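Local coordinates for protein coproheme decarboxylase (Thermus thermophilus, PDB 1VDH) that catalyses the hydrogen peroxide-dependent oxidative decarboxylation of coproheme to heme b, the last step of coproporphyrin-dependent heme biosynthesis, as a homopentamer, at residues L18-W29 with E90-Y101. Sequence-based numbering, arbitrary orientation.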
ATOM      1  N   LEU A  18       4.291 -14.342  19.784  1.00  6.98           N
ATOM      2  CA  LEU A  18       5.002 -13.633  18.734  1.00  7.98           C
ATOM      3  C   LEU A  18       5.089 -14.482  17.471  1.00  8.54           C
ATOM      4  O   LEU A  18       5.568 -15.620  17.503  1.00  8.53           O
ATOM      5  CB  LEU A  18       6.416 -13.232  19.166  1.00  8.19           C
ATOM      6  CG  LEU A  18       7.265 -12.607  18.045  1.00 12.03           C
ATOM      7  CD1 LEU A  18       6.671 -11.265  17.615  1.00 10.22           C
ATOM      8  CD2 LEU A  18       8.706 -12.423  18.502  1.00  9.46           C
ATOM      9  N   HIS A  19       4.550 -13.950  16.379  1.00  7.35           N
ATOM     10  CA  HIS A  19       4.639 -14.612  15.084  1.00  7.06           C
ATOM     11  C   HIS A  19       5.766 -13.869  14.392  1.00  6.60           C
ATOM     12  O   HIS A  19       5.702 -12.653  14.224  1.00  7.27           O
ATOM     13  CB  HIS A  19       3.353 -14.450  14.273  1.00  4.77           C
ATOM     14  CG  HIS A  19       2.269 -15.394  14.674  1.00  5.32           C
ATOM     15  ND1 HIS A  19       1.475 -15.185  15.782  1.00  4.91           N
ATOM     16  CD2 HIS A  19       1.840 -16.547  14.112  1.00  4.31           C
ATOM     17  CE1 HIS A  19       0.602 -16.169  15.882  1.00  5.30           C
ATOM     18  NE2 HIS A  19       0.803 -17.008  14.883  1.00  2.78           N
ATOM     19  N   ASP A  20       6.807 -14.597  14.015  1.00  7.30           N
ATOM     20  CA  ASP A  20       7.954 -13.993  13.358  1.00  7.38           C
ATOM     21  C   ASP A  20       8.125 -14.650  11.997  1.00  7.95           C
ATOM     22  O   ASP A  20       8.655 -15.760  11.898  1.00  7.14           O
ATOM     23  CB  ASP A  20       9.204 -14.196  14.235  1.00  8.92           C
ATOM     24  CG  ASP A  20      10.439 -13.462  13.716  1.00  9.26           C
ATOM     25  OD1 ASP A  20      10.477 -13.030  12.541  1.00  7.00           O
ATOM     26  OD2 ASP A  20      11.397 -13.328  14.501  1.00 10.89           O
ATOM     27  N   PHE A  21       7.635 -13.972  10.960  1.00  6.43           N
ATOM     28  CA  PHE A  21       7.729 -14.457   9.585  1.00  6.29           C
ATOM     29  C   PHE A  21       8.952 -13.876   8.891  1.00  5.98           C
ATOM     30  O   PHE A  21       9.157 -12.659   8.891  1.00  7.41           O
ATOM     31  CB  PHE A  21       6.486 -14.055   8.779  1.00  5.59           C
ATOM     32  CG  PHE A  21       5.227 -14.741   9.212  1.00  4.61           C
ATOM     33  CD1 PHE A  21       4.900 -15.998   8.715  1.00  5.90           C
ATOM     34  CD2 PHE A  21       4.344 -14.110  10.084  1.00  6.68           C
ATOM     35  CE1 PHE A  21       3.712 -16.617   9.070  1.00  6.31           C
ATOM     36  CE2 PHE A  21       3.150 -14.722  10.451  1.00  8.20           C
ATOM     37  CZ  PHE A  21       2.831 -15.977   9.943  1.00  7.18           C
ATOM     38  N   ARG A  22       9.728 -14.740   8.246  1.00  5.77           N
ATOM     39  CA  ARG A  22      10.921 -14.302   7.539  1.00  6.64           C
ATOM     40  C   ARG A  22      11.035 -14.964   6.174  1.00  7.21           C
ATOM     41  O   ARG A  22      10.460 -16.034   5.935  1.00  6.15           O
ATOM     42  CB  ARG A  22      12.175 -14.615   8.362  1.00  8.55           C
ATOM     43  CG  ARG A  22      12.074 -14.153   9.803  1.00  9.11           C
ATOM     44  CD  ARG A  22      13.293 -13.383  10.247  1.00  8.24           C
ATOM     45  NE  ARG A  22      13.165 -13.014  11.652  1.00  9.24           N
ATOM     46  CZ  ARG A  22      14.090 -12.372  12.353  1.00  7.49           C
ATOM     47  NH1 ARG A  22      15.231 -12.009  11.781  1.00  8.69           N
ATOM     48  NH2 ARG A  22      13.874 -12.114  13.634  1.00  6.81           N
ATOM     49  N   LEU A  23      11.743 -14.288   5.273  1.00  5.23           N
ATOM     50  CA  LEU A  23      11.979 -14.791   3.925  1.00  6.68           C
ATOM     51  C   LEU A  23      13.430 -15.242   3.846  1.00  7.33           C
ATOM     52  O   LEU A  23      14.325 -14.585   4.384  1.00  8.07           O
ATOM     53  CB  LEU A  23      11.729 -13.696   2.886  1.00  5.48           C
ATOM     54  CG  LEU A  23      10.271 -13.367   2.564  1.00  6.43           C
ATOM     55  CD1 LEU A  23      10.223 -12.070   1.777  1.00  7.65           C
ATOM     56  CD2 LEU A  23       9.630 -14.517   1.767  1.00  2.68           C
ATOM     57  N   LEU A  24      13.661 -16.364   3.178  1.00  7.86           N
ATOM     58  CA  LEU A  24      15.009 -16.891   3.034  1.00  7.52           C
ATOM     59  C   LEU A  24      15.668 -16.394   1.751  1.00  8.72           C
ATOM     60  O   LEU A  24      15.054 -16.386   0.683  1.00  9.80           O
ATOM     61  CB  LEU A  24      14.980 -18.422   3.045  1.00  8.10           C
ATOM     62  CG  LEU A  24      16.307 -19.144   2.772  1.00  7.67           C
ATOM     63  CD1 LEU A  24      17.273 -18.924   3.930  1.00  7.42           C
ATOM     64  CD2 LEU A  24      16.050 -20.630   2.561  1.00  7.03           C
ATOM     65  N   ASP A  25      16.899 -15.913   1.870  1.00 10.36           N
ATOM     66  CA  ASP A  25      17.632 -15.474   0.695  1.00 10.80           C
ATOM     67  C   ASP A  25      18.252 -16.767   0.158  1.00 10.53           C
ATOM     68  O   ASP A  25      19.378 -17.125   0.519  1.00  9.04           O
ATOM     69  CB  ASP A  25      18.720 -14.462   1.075  1.00 15.04           C
ATOM     70  CG  ASP A  25      19.415 -13.852  -0.143  1.00 18.13           C
ATOM     71  OD1 ASP A  25      19.378 -14.452  -1.240  1.00 19.44           O
ATOM     72  OD2 ASP A  25      20.010 -12.766   0.002  1.00 22.84           O
ATOM     73  N   PHE A  26      17.484 -17.483  -0.662  1.00  9.60           N
ATOM     74  CA  PHE A  26      17.917 -18.753  -1.249  1.00 10.63           C
ATOM     75  C   PHE A  26      19.268 -18.682  -1.951  1.00 10.88           C
ATOM     76  O   PHE A  26      20.150 -19.495  -1.680  1.00 11.52           O
ATOM     77  CB  PHE A  26      16.865 -19.287  -2.231  1.00 10.70           C
ATOM     78  CG  PHE A  26      15.696 -19.958  -1.568  1.00 11.39           C
ATOM     79  CD1 PHE A  26      14.661 -19.206  -1.020  1.00 11.91           C
ATOM     80  CD2 PHE A  26      15.628 -21.345  -1.495  1.00 11.07           C
ATOM     81  CE1 PHE A  26      13.573 -19.828  -0.404  1.00 12.36           C
ATOM     82  CE2 PHE A  26      14.547 -21.980  -0.882  1.00 12.88           C
ATOM     83  CZ  PHE A  26      13.516 -21.220  -0.333  1.00 12.56           C
ATOM     84  N   ALA A  27      19.418 -17.713  -2.851  1.00 11.90           N
ATOM     85  CA  ALA A  27      20.652 -17.531  -3.605  1.00 13.59           C
ATOM     86  C   ALA A  27      21.880 -17.418  -2.708  1.00 15.47           C
ATOM     87  O   ALA A  27      22.882 -18.100  -2.936  1.00 15.19           O
ATOM     88  CB  ALA A  27      20.543 -16.305  -4.504  1.00 15.09           C
ATOM     89  N   ARG A  28      21.803 -16.565  -1.689  1.00 14.57           N
ATOM     90  CA  ARG A  28      22.921 -16.375  -0.770  1.00 17.06           C
ATOM     91  C   ARG A  28      23.186 -17.580   0.120  1.00 16.06           C
ATOM     92  O   ARG A  28      24.337 -17.953   0.333  1.00 15.67           O
ATOM     93  CB  ARG A  28      22.711 -15.138   0.102  1.00 19.90           C
ATOM     94  CG  ARG A  28      23.176 -13.835  -0.530  1.00 25.91           C
ATOM     95  CD  ARG A  28      24.239 -13.169   0.335  1.00 32.24           C
ATOM     96  NE  ARG A  28      23.754 -12.873   1.685  1.00 35.74           N
ATOM     97  CZ  ARG A  28      24.506 -12.907   2.782  1.00 37.94           C
ATOM     98  NH1 ARG A  28      23.970 -12.617   3.959  1.00 39.83           N
ATOM     99  NH2 ARG A  28      25.791 -13.237   2.711  1.00 38.66           N
ATOM    100  N   TRP A  29      22.123 -18.185   0.640  1.00 13.79           N
ATOM    101  CA  TRP A  29      22.268 -19.342   1.513  1.00 14.25           C
ATOM    102  C   TRP A  29      22.865 -20.557   0.809  1.00 15.96           C
ATOM    103  O   TRP A  29      23.844 -21.134   1.280  1.00 17.15           O
ATOM    104  CB  TRP A  29      20.925 -19.722   2.137  1.00 11.31           C
ATOM    105  CG  TRP A  29      20.996 -20.993   2.931  1.00 10.33           C
ATOM    106  CD1 TRP A  29      20.486 -22.211   2.578  1.00 10.55           C
ATOM    107  CD2 TRP A  29      21.623 -21.174   4.205  1.00  9.70           C
ATOM    108  NE1 TRP A  29      20.759 -23.141   3.555  1.00 10.70           N
ATOM    109  CE2 TRP A  29      21.454 -22.530   4.566  1.00  9.59           C
ATOM    110  CE3 TRP A  29      22.312 -20.320   5.080  1.00  9.38           C
ATOM    111  CZ2 TRP A  29      21.945 -23.054   5.767  1.00  9.60           C
ATOM    112  CZ3 TRP A  29      22.801 -20.843   6.277  1.00 10.84           C
ATOM    113  CH2 TRP A  29      22.613 -22.196   6.606  1.00  9.89           C
ATOM    114  N   GLU A  90      13.330 -13.075  19.926  1.00 14.95           N
ATOM    115  CA  GLU A  90      13.327 -12.326  18.684  1.00 15.02           C
ATOM    116  C   GLU A  90      14.700 -11.718  18.382  1.00 14.19           C
ATOM    117  O   GLU A  90      15.186 -11.787  17.251  1.00 12.18           O
ATOM    118  CB  GLU A  90      12.264 -11.234  18.789  1.00 15.26           C
ATOM    119  CG  GLU A  90      12.189 -10.286  17.631  1.00 16.33           C
ATOM    120  CD  GLU A  90      11.096  -9.262  17.824  1.00 14.05           C
ATOM    121  OE1 GLU A  90      10.136  -9.281  17.035  1.00 14.04           O
ATOM    122  OE2 GLU A  90      11.188  -8.455  18.774  1.00 14.90           O
ATOM    123  N   ALA A  91      15.318 -11.121  19.399  1.00 13.46           N
ATOM    124  CA  ALA A  91      16.634 -10.509  19.241  1.00 13.20           C
ATOM    125  C   ALA A  91      17.695 -11.585  18.999  1.00 12.52           C
ATOM    126  O   ALA A  91      18.565 -11.421  18.150  1.00 11.99           O
ATOM    127  CB  ALA A  91      16.983  -9.680  20.471  1.00 11.77           C
ATOM    128  N   ARG A  92      17.601 -12.687  19.738  1.00 13.28           N
ATOM    129  CA  ARG A  92      18.545 -13.795  19.598  1.00 14.49           C
ATOM    130  C   ARG A  92      18.532 -14.369  18.183  1.00 13.43           C
ATOM    131  O   ARG A  92      19.585 -14.666  17.617  1.00 10.15           O
ATOM    132  CB  ARG A  92      18.234 -14.897  20.611  1.00 16.90           C
ATOM    133  CG  ARG A  92      18.675 -14.589  22.037  1.00 20.87           C
ATOM    134  CD  ARG A  92      20.194 -14.527  22.151  1.00 25.42           C
ATOM    135  NE  ARG A  92      20.836 -15.791  21.784  1.00 28.98           N
ATOM    136  CZ  ARG A  92      20.874 -16.872  22.561  1.00 30.52           C
ATOM    137  NH1 ARG A  92      20.305 -16.856  23.759  1.00 33.73           N
ATOM    138  NH2 ARG A  92      21.487 -17.971  22.142  1.00 31.29           N
ATOM    139  N   LEU A  93      17.339 -14.524  17.611  1.00 12.89           N
ATOM    140  CA  LEU A  93      17.224 -15.048  16.253  1.00 12.27           C
ATOM    141  C   LEU A  93      17.827 -14.056  15.264  1.00 11.63           C
ATOM    142  O   LEU A  93      18.606 -14.432  14.387  1.00 10.96           O
ATOM    143  CB  LEU A  93      15.756 -15.317  15.896  1.00 11.09           C
ATOM    144  CG  LEU A  93      15.462 -15.844  14.485  1.00 11.21           C
ATOM    145  CD1 LEU A  93      16.232 -17.138  14.212  1.00 10.94           C
ATOM    146  CD2 LEU A  93      13.968 -16.057  14.327  1.00  8.54           C
ATOM    147  N   SER A  94      17.493 -12.780  15.435  1.00 11.51           N
ATOM    148  CA  SER A  94      17.991 -11.739  14.547  1.00 12.61           C
ATOM    149  C   SER A  94      19.507 -11.568  14.549  1.00 11.57           C
ATOM    150  O   SER A  94      20.084 -11.188  13.531  1.00  9.82           O
ATOM    151  CB  SER A  94      17.297 -10.408  14.836  1.00 13.01           C
ATOM    152  OG  SER A  94      15.986 -10.399  14.287  1.00 14.33           O
ATOM    153  N   ARG A  95      20.157 -11.850  15.675  1.00 12.14           N
ATOM    154  CA  ARG A  95      21.612 -11.715  15.724  1.00 14.22           C
ATOM    155  C   ARG A  95      22.360 -12.984  15.315  1.00 12.97           C
ATOM    156  O   ARG A  95      23.585 -12.971  15.182  1.00 10.37           O
ATOM    157  CB  ARG A  95      22.091 -11.218  17.093  1.00 19.56           C
ATOM    158  CG  ARG A  95      21.815 -12.132  18.257  1.00 26.66           C
ATOM    159  CD  ARG A  95      22.552 -11.654  19.509  1.00 32.24           C
ATOM    160  NE  ARG A  95      22.188 -10.291  19.895  1.00 36.72           N
ATOM    161  CZ  ARG A  95      21.409  -9.978  20.930  1.00 39.02           C
ATOM    162  NH1 ARG A  95      20.897 -10.931  21.702  1.00 37.74           N
ATOM    163  NH2 ARG A  95      21.144  -8.704  21.196  1.00 40.05           N
ATOM    164  N   SER A  96      21.624 -14.069  15.084  1.00 10.92           N
ATOM    165  CA  SER A  96      22.246 -15.331  14.680  1.00 10.51           C
ATOM    166  C   SER A  96      22.828 -15.222  13.271  1.00 10.79           C
ATOM    167  O   SER A  96      22.371 -14.410  12.462  1.00 10.86           O
ATOM    168  CB  SER A  96      21.225 -16.475  14.727  1.00 10.25           C
ATOM    169  OG  SER A  96      20.289 -16.376  13.663  1.00 11.02           O
ATOM    170  N   ALA A  97      23.834 -16.044  12.977  1.00 10.76           N
ATOM    171  CA  ALA A  97      24.459 -16.053  11.658  1.00 10.48           C
ATOM    172  C   ALA A  97      23.438 -16.460  10.595  1.00 11.14           C
ATOM    173  O   ALA A  97      23.465 -15.958   9.468  1.00 11.07           O
ATOM    174  CB  ALA A  97      25.646 -17.011  11.642  1.00 11.45           C
ATOM    175  N   PHE A  98      22.515 -17.343  10.967  1.00 10.57           N
ATOM    176  CA  PHE A  98      21.484 -17.798  10.038  1.00 10.70           C
ATOM    177  C   PHE A  98      20.607 -16.634   9.569  1.00 11.30           C
ATOM    178  O   PHE A  98      20.228 -16.572   8.399  1.00  9.82           O
ATOM    179  CB  PHE A  98      20.617 -18.892  10.675  1.00 10.14           C
ATOM    180  CG  PHE A  98      19.546 -19.423   9.756  1.00 12.94           C
ATOM    181  CD1 PHE A  98      19.885 -20.020   8.544  1.00 11.82           C
ATOM    182  CD2 PHE A  98      18.200 -19.296  10.085  1.00 10.64           C
ATOM    183  CE1 PHE A  98      18.899 -20.481   7.670  1.00 13.23           C
ATOM    184  CE2 PHE A  98      17.205 -19.755   9.217  1.00 12.98           C
ATOM    185  CZ  PHE A  98      17.557 -20.347   8.007  1.00 11.07           C
ATOM    186  N   ALA A  99      20.315 -15.704  10.479  1.00 10.92           N
ATOM    187  CA  ALA A  99      19.491 -14.538  10.167  1.00 10.46           C
ATOM    188  C   ALA A  99      20.126 -13.606   9.133  1.00 11.97           C
ATOM    189  O   ALA A  99      19.456 -12.720   8.599  1.00 10.85           O
ATOM    190  CB  ALA A  99      19.164 -13.771  11.433  1.00 11.93           C
ATOM    191  N   ARG A 100      21.422 -13.773   8.873  1.00 13.53           N
ATOM    192  CA  ARG A 100      22.094 -12.948   7.871  1.00 13.34           C
ATOM    193  C   ARG A 100      21.526 -13.306   6.498  1.00 12.19           C
ATOM    194  O   ARG A 100      21.641 -12.536   5.547  1.00 11.26           O
ATOM    195  CB  ARG A 100      23.609 -13.187   7.875  1.00 17.32           C
ATOM    196  CG  ARG A 100      24.306 -12.893   9.197  1.00 22.96           C
ATOM    197  CD  ARG A 100      25.823 -13.043   9.068  1.00 27.83           C
ATOM    198  NE  ARG A 100      26.494 -13.178  10.363  1.00 33.40           N
ATOM    199  CZ  ARG A 100      26.498 -12.254  11.323  1.00 36.48           C
ATOM    200  NH1 ARG A 100      27.142 -12.485  12.462  1.00 39.34           N
ATOM    201  NH2 ARG A 100      25.866 -11.101  11.156  1.00 37.39           N
ATOM    202  N   TYR A 101      20.913 -14.486   6.411  1.00 10.39           N
ATOM    203  CA  TYR A 101      20.315 -14.971   5.172  1.00 10.44           C
ATOM    204  C   TYR A 101      18.788 -14.852   5.206  1.00 10.31           C
ATOM    205  O   TYR A 101      18.093 -15.424   4.363  1.00 10.27           O
ATOM    206  CB  TYR A 101      20.717 -16.432   4.939  1.00 12.97           C
ATOM    207  CG  TYR A 101      22.213 -16.648   4.957  1.00 13.27           C
ATOM    208  CD1 TYR A 101      22.961 -16.564   3.784  1.00 14.49           C
ATOM    209  CD2 TYR A 101      22.883 -16.914   6.151  1.00 13.64           C
ATOM    210  CE1 TYR A 101      24.344 -16.737   3.798  1.00 16.79           C
ATOM    211  CE2 TYR A 101      24.266 -17.086   6.176  1.00 16.06           C
ATOM    212  CZ  TYR A 101      24.988 -16.996   4.996  1.00 16.73           C
ATOM    213  OH  TYR A 101      26.355 -17.165   5.010  1.00 19.53           O
TER
HETATM  214  O   HOH W   1      16.726 -11.269   9.327  1.00 16.60           O
HETATM  215  O   HOH W   2      18.040 -10.186  11.637  1.00 24.57           O
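The Tyr101 ring is held between two flat groups: the Arg28 guanidinium stacks on one face, planes 17° apart, and the edge of Trp29 meets the opposite face, Trp29 CE3 lying 3.6 Å from Tyr101 CD2. Trp29 in turn takes the edge of Phe98 on its own face, Phe98 CD1 lying 3.8 Å from Trp29 CZ3, giving an aromatic cluster of two edge-to-face pairs. Bends at chi2 and chi3 fold Arg28 back over the tyrosine, where Arg28 NH1 also donates to Arg100 O (2.8 Å) from above the carbonyl plane. Nearby, Asp25 N donates to Tyr101 O (2.8 Å).

Along strand 18-24, the Arg22 guanidinium carries Leu93 over one face and polar partners round its edge. NE and NH2 grip Asp20 side-on in a salt bridge, while NH1 and NH2 converge on Ser94 OG, Arg22 NH2 at 2.8 Å from Ser94 OG; a water links NH1 to Ala99 O. Cut back to alanine, Arg22 would probably leave buried Asp20 without this charge partner and Ser94 OG without its two donors. Arg22, a buried arginine whose charge is probably balanced largely by Asp20, thus ties helix 83-95 to strand 10-24 of the barrel, and the aromatic cluster packs the turn after that helix, Phe98 to Tyr101, against helix 26-31.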